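Local coordinates for putative protein-disulfide isomerase (Pseudomonas syringae pv. tomato, PDB 3GN3), which probably acts as a thiol-disulfide oxidoreductase of the DsbA family, perhaps a protein-disulfide isomerase, although its function has not been established, at residues A[31-43]-A[170-182]. Sequence-based numbering, arbitrary orientation.
Sequences KAFFKLDDLLAQA and SGDPVSKWVSDIG. With SO4 (sulfate ion), chain C.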
loop_
_atom_site.group_PDB
_atom_site.type_symbol
_atom_site.label_atom_id
_atom_site.label_comp_id
_atom_site.label_asym_id
_atom_site.label_seq_id
_atom_site.Cartn_x
_atom_site.Cartn_y
_atom_site.Cartn_z
ATOM N N LYS A 31 6.727 -8.813 23.458
ATOM C CA LYS A 31 5.522 -9.327 24.085
ATOM C C LYS A 31 4.786 -10.323 23.153
ATOM O O LYS A 31 4.492 -11.456 23.553
ATOM C CB LYS A 31 4.647 -8.147 24.480
ATOM C CG LYS A 31 3.584 -8.427 25.495
ATOM C CD LYS A 31 3.510 -7.221 26.442
ATOM C CE LYS A 31 2.085 -6.877 26.843
ATOM N NZ LYS A 31 1.360 -6.183 25.703
ATOM N N ALA A 32 4.516 -9.928 21.908
ATOM C CA ALA A 32 3.858 -10.844 20.965
ATOM C C ALA A 32 4.747 -12.046 20.632
ATOM O O ALA A 32 4.254 -13.173 20.459
ATOM C CB ALA A 32 3.425 -10.107 19.680
ATOM N N PHE A 33 6.056 -11.804 20.557
ATOM C CA PHE A 33 7.005 -12.851 20.198
ATOM C C PHE A 33 6.942 -14.003 21.205
ATOM O O PHE A 33 6.771 -15.164 20.830
ATOM C CB PHE A 33 8.430 -12.280 20.109
ATOM C CG PHE A 33 9.490 -13.329 19.937
ATOM C CD1 PHE A 33 9.632 -13.997 18.727
ATOM C CD2 PHE A 33 10.330 -13.666 21.003
ATOM C CE1 PHE A 33 10.614 -14.972 18.562
ATOM C CE2 PHE A 33 11.329 -14.644 20.849
ATOM C CZ PHE A 33 11.470 -15.300 19.631
ATOM N N PHE A 34 7.072 -13.659 22.481
ATOM C CA PHE A 34 6.923 -14.623 23.566
ATOM C C PHE A 34 5.533 -15.286 23.701
ATOM O O PHE A 34 5.345 -16.114 24.583
ATOM C CB PHE A 34 7.371 -14.018 24.906
ATOM C CG PHE A 34 8.870 -13.860 25.034
ATOM C CD1 PHE A 34 9.724 -14.964 24.890
ATOM C CD2 PHE A 34 9.431 -12.621 25.313
ATOM C CE1 PHE A 34 11.120 -14.825 25.005
ATOM C CE2 PHE A 34 10.827 -12.474 25.432
ATOM C CZ PHE A 34 11.668 -13.585 25.278
ATOM N N LYS A 35 4.577 -14.967 22.825
ATOM C CA LYS A 35 3.280 -15.638 22.852
ATOM C C LYS A 35 3.108 -16.595 21.683
ATOM O O LYS A 35 2.098 -17.305 21.596
ATOM C CB LYS A 35 2.132 -14.626 22.866
ATOM C CG LYS A 35 1.987 -13.845 24.173
ATOM C CD LYS A 35 0.649 -13.093 24.221
ATOM C CE LYS A 35 0.689 -11.996 25.261
ATOM N NZ LYS A 35 -0.523 -11.138 25.225
ATOM N N LEU A 36 4.078 -16.644 20.778
ATOM C CA LEU A 36 3.891 -17.449 19.578
ATOM C C LEU A 36 3.935 -18.959 19.833
ATOM O O LEU A 36 3.265 -19.725 19.132
ATOM C CB LEU A 36 4.829 -17.011 18.448
ATOM C CG LEU A 36 4.620 -15.583 17.919
ATOM C CD1 LEU A 36 5.773 -15.198 16.992
ATOM C CD2 LEU A 36 3.255 -15.395 17.221
ATOM N N ASP A 37 4.700 -19.385 20.847
ATOM C CA ASP A 37 4.706 -20.803 21.258
ATOM C C ASP A 37 3.321 -21.241 21.732
ATOM O O ASP A 37 2.789 -22.218 21.210
ATOM C CB ASP A 37 5.760 -21.102 22.328
ATOM C CG ASP A 37 7.175 -21.234 21.755
ATOM O OD1 ASP A 37 8.148 -21.173 22.547
ATOM O OD2 ASP A 37 7.335 -21.397 20.524
ATOM N N ASP A 38 2.735 -20.498 22.679
ATOM C CA ASP A 38 1.357 -20.760 23.123
ATOM C C ASP A 38 0.420 -20.756 21.956
ATOM O O ASP A 38 -0.426 -21.639 21.845
ATOM C CB ASP A 38 0.798 -19.690 24.057
ATOM C CG ASP A 38 1.699 -19.368 25.182
ATOM O OD1 ASP A 38 2.797 -19.981 25.260
ATOM O OD2 ASP A 38 1.294 -18.478 25.980
ATOM N N LEU A 39 0.544 -19.740 21.106
ATOM C CA LEU A 39 -0.370 -19.622 19.997
ATOM C C LEU A 39 -0.428 -20.916 19.171
ATOM O O LEU A 39 -1.507 -21.446 18.908
ATOM C CB LEU A 39 -0.059 -18.398 19.120
ATOM C CG LEU A 39 -1.065 -18.530 17.977
ATOM C CD1 LEU A 39 -2.413 -17.890 18.346
ATOM C CD2 LEU A 39 -0.540 -18.053 16.678
ATOM N N LEU A 40 0.736 -21.416 18.782
ATOM C CA LEU A 40 0.842 -22.629 17.986
ATOM C C LEU A 40 0.281 -23.864 18.734
ATOM O O LEU A 40 -0.490 -24.651 18.179
ATOM C CB LEU A 40 2.306 -22.826 17.614
ATOM C CG LEU A 40 2.671 -23.706 16.433
ATOM C CD1 LEU A 40 1.994 -23.209 15.161
ATOM C CD2 LEU A 40 4.169 -23.698 16.313
ATOM N N ALA A 41 0.671 -23.998 20.001
ATOM C CA ALA A 41 0.143 -25.024 20.907
ATOM C C ALA A 41 -1.393 -24.983 21.015
ATOM O O ALA A 41 -2.061 -26.000 20.860
ATOM C CB ALA A 41 0.776 -24.869 22.272
ATOM N N GLN A 42 -1.939 -23.802 21.272
ATOM C CA GLN A 42 -3.374 -23.625 21.438
ATOM C C GLN A 42 -4.140 -23.646 20.139
ATOM O O GLN A 42 -5.205 -24.214 20.091
ATOM C CB GLN A 42 -3.671 -22.341 22.196
ATOM C CG GLN A 42 -3.037 -22.347 23.555
ATOM C CD GLN A 42 -3.370 -21.143 24.352
ATOM O OE1 GLN A 42 -4.456 -20.566 24.218
ATOM N NE2 GLN A 42 -2.444 -20.740 25.209
ATOM N N ALA A 43 -3.624 -23.023 19.085
ATOM C CA ALA A 43 -4.302 -23.067 17.794
ATOM C C ALA A 43 -4.192 -24.440 17.134
ATOM O O ALA A 43 -5.142 -24.900 16.505
ATOM C CB ALA A 43 -3.776 -21.982 16.871
ATOM N N SER A 170 -0.781 -7.153 20.844
ATOM C CA SER A 170 0.201 -7.943 21.605
ATOM C C SER A 170 -0.243 -8.177 23.040
ATOM O O SER A 170 0.164 -9.156 23.666
ATOM C CB SER A 170 1.572 -7.279 21.601
ATOM O OG SER A 170 1.487 -5.966 22.096
ATOM N N GLY A 171 -1.080 -7.269 23.547
ATOM C CA GLY A 171 -1.775 -7.457 24.809
ATOM C C GLY A 171 -2.838 -8.551 24.796
ATOM O O GLY A 171 -3.220 -9.036 25.851
ATOM N N ASP A 172 -3.340 -8.954 23.634
ATOM C CA ASP A 172 -4.421 -9.942 23.623
ATOM C C ASP A 172 -4.047 -11.233 24.350
ATOM O O ASP A 172 -2.894 -11.674 24.292
ATOM C CB ASP A 172 -4.847 -10.305 22.200
ATOM C CG ASP A 172 -5.547 -9.177 21.492
ATOM O OD1 ASP A 172 -5.923 -8.192 22.165
ATOM O OD2 ASP A 172 -5.704 -9.274 20.250
ATOM N N PRO A 173 -5.032 -11.842 25.047
ATOM C CA PRO A 173 -4.854 -13.230 25.486
ATOM C C PRO A 173 -4.721 -14.114 24.246
ATOM O O PRO A 173 -5.455 -13.919 23.254
ATOM C CB PRO A 173 -6.168 -13.548 26.217
ATOM C CG PRO A 173 -6.824 -12.236 26.489
ATOM C CD PRO A 173 -6.281 -11.229 25.548
ATOM N N VAL A 174 -3.806 -15.078 24.299
ATOM C CA VAL A 174 -3.583 -15.984 23.163
ATOM C C VAL A 174 -4.895 -16.637 22.698
ATOM O O VAL A 174 -5.089 -16.891 21.499
ATOM C CB VAL A 174 -2.480 -17.033 23.496
ATOM C CG1 VAL A 174 -2.355 -18.110 22.420
ATOM C CG2 VAL A 174 -1.143 -16.331 23.705
ATOM N N SER A 175 -5.808 -16.876 23.639
ATOM C CA SER A 175 -7.109 -17.489 23.331
ATOM C C SER A 175 -7.951 -16.590 22.436
ATOM O O SER A 175 -8.757 -17.104 21.655
ATOM C CB SER A 175 -7.877 -17.846 24.608
ATOM O OG SER A 175 -7.871 -16.752 25.502
ATOM N N LYS A 176 -7.755 -15.265 22.531
ATOM C CA LYS A 176 -8.388 -14.354 21.563
ATOM C C LYS A 176 -7.793 -14.529 20.153
ATOM O O LYS A 176 -8.562 -14.648 19.175
ATOM C CB LYS A 176 -8.382 -12.886 21.997
ATOM C CG LYS A 176 -9.179 -12.008 21.046
ATOM C CD LYS A 176 -8.998 -10.514 21.359
ATOM C CE LYS A 176 -9.306 -9.583 20.129
ATOM N NZ LYS A 176 -8.205 -9.513 19.089
ATOM N N TRP A 177 -6.457 -14.599 20.055
ATOM C CA TRP A 177 -5.808 -14.894 18.769
ATOM C C TRP A 177 -6.361 -16.160 18.172
ATOM O O TRP A 177 -6.630 -16.200 16.975
ATOM C CB TRP A 177 -4.283 -15.011 18.855
ATOM C CG TRP A 177 -3.552 -13.747 19.267
ATOM C CD1 TRP A 177 -4.088 -12.486 19.452
ATOM C CD2 TRP A 177 -2.143 -13.623 19.502
ATOM N NE1 TRP A 177 -3.089 -11.599 19.807
ATOM C CE2 TRP A 177 -1.889 -12.268 19.844
ATOM C CE3 TRP A 177 -1.067 -14.527 19.461
ATOM C CZ2 TRP A 177 -0.595 -11.795 20.155
ATOM C CZ3 TRP A 177 0.236 -14.050 19.769
ATOM C CH2 TRP A 177 0.450 -12.696 20.108
ATOM N N VAL A 178 -6.555 -17.185 19.003
ATOM C CA VAL A 178 -7.042 -18.484 18.508
ATOM C C VAL A 178 -8.433 -18.348 17.857
ATOM O O VAL A 178 -8.642 -18.855 16.738
ATOM C CB VAL A 178 -7.023 -19.597 19.619
ATOM C CG1 VAL A 178 -7.297 -20.981 19.037
ATOM C CG2 VAL A 178 -5.696 -19.595 20.358
ATOM N N SER A 179 -9.357 -17.637 18.516
ATOM C CA SER A 179 -10.689 -17.411 17.903
ATOM C C SER A 179 -10.622 -16.473 16.706
ATOM O O SER A 179 -11.343 -16.686 15.739
ATOM C CB SER A 179 -11.730 -16.858 18.875
ATOM O OG SER A 179 -11.232 -16.768 20.185
ATOM N N ASP A 180 -9.791 -15.424 16.787
ATOM C CA ASP A 180 -9.579 -14.500 15.658
ATOM C C ASP A 180 -9.104 -15.283 14.440
ATOM O O ASP A 180 -9.641 -15.104 13.341
ATOM C CB ASP A 180 -8.534 -13.430 15.988
ATOM C CG ASP A 180 -9.007 -12.438 17.038
ATOM O OD1 ASP A 180 -10.228 -12.378 17.307
ATOM O OD2 ASP A 180 -8.151 -11.705 17.592
ATOM N N ILE A 181 -8.111 -16.157 14.634
ATOM C CA ILE A 181 -7.632 -16.992 13.541
ATOM C C ILE A 181 -8.779 -17.885 13.024
ATOM O O ILE A 181 -8.993 -17.988 11.807
ATOM C CB ILE A 181 -6.319 -17.772 13.888
ATOM C CG1 ILE A 181 -5.150 -16.783 14.027
ATOM C CG2 ILE A 181 -6.002 -18.793 12.800
ATOM C CD1 ILE A 181 -4.013 -17.212 14.944
ATOM N N GLY A 182 -9.533 -18.481 13.952
ATOM C CA GLY A 182 -10.716 -19.267 13.613
ATOM C C GLY A 182 -10.414 -20.748 13.606
ATOM O O GLY A 182 -9.961 -21.282 12.603
HETATM S S SO4 C . 0.031 -3.694 19.988
HETATM O O1 SO4 C . -1.230 -3.020 20.323
HETATM O O2 SO4 C . 0.555 -3.265 18.680
HETATM O O3 SO4 C . 1.036 -3.443 21.014
HETATM O O4 SO4 C . -0.215 -5.121 19.924
#
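Leu39 overlaps Val174, Trp177, Val178 and Ile181 as a knob in a hole, joining two helices that pack on the sheet of a DsbA-family, thioredoxin-like domain. The axes of helices 36-43 and 174-181 approach to 9.4 Å and cross at -52°. With CG anti to the backbone N (chi1 176°), Leu39 places CD1 at the indole edge, 3.8 Å from Trp177 CE3 and 3.5 Å from Trp177 CB, and meets Ile181 tip to tip, Leu39 CD1 to Ile181 CD1 3.8 Å. Leu39 and Ile181 both also touch Phe18 of strand 16-22 in the central sheet. Val174 enters from the second helix, its CG1 3.5 Å from Leu39 CA, while its CG2 lies alongside the aliphatic part of Lys35. That lysine lays CB obliquely against the indole, 3.7 Å from Trp177 CZ3, and its chain, extended beyond CG, carries the ammonium to the loop before helix 174-181. There NZ donates to two carbonyls, tying the loop to the turn between helices 27-33 and 36-43. Trp177 is tethered separately through NE1 to Ser169 O. Of the two lysine bonds, Lys35 NZ reaches Ser170 O at 2.6 Å, tilted 24° from the carbonyl plane, whereas Lys35 NZ meets Asp172 O, also at 2.6 Å, from above that carbonyl's plane.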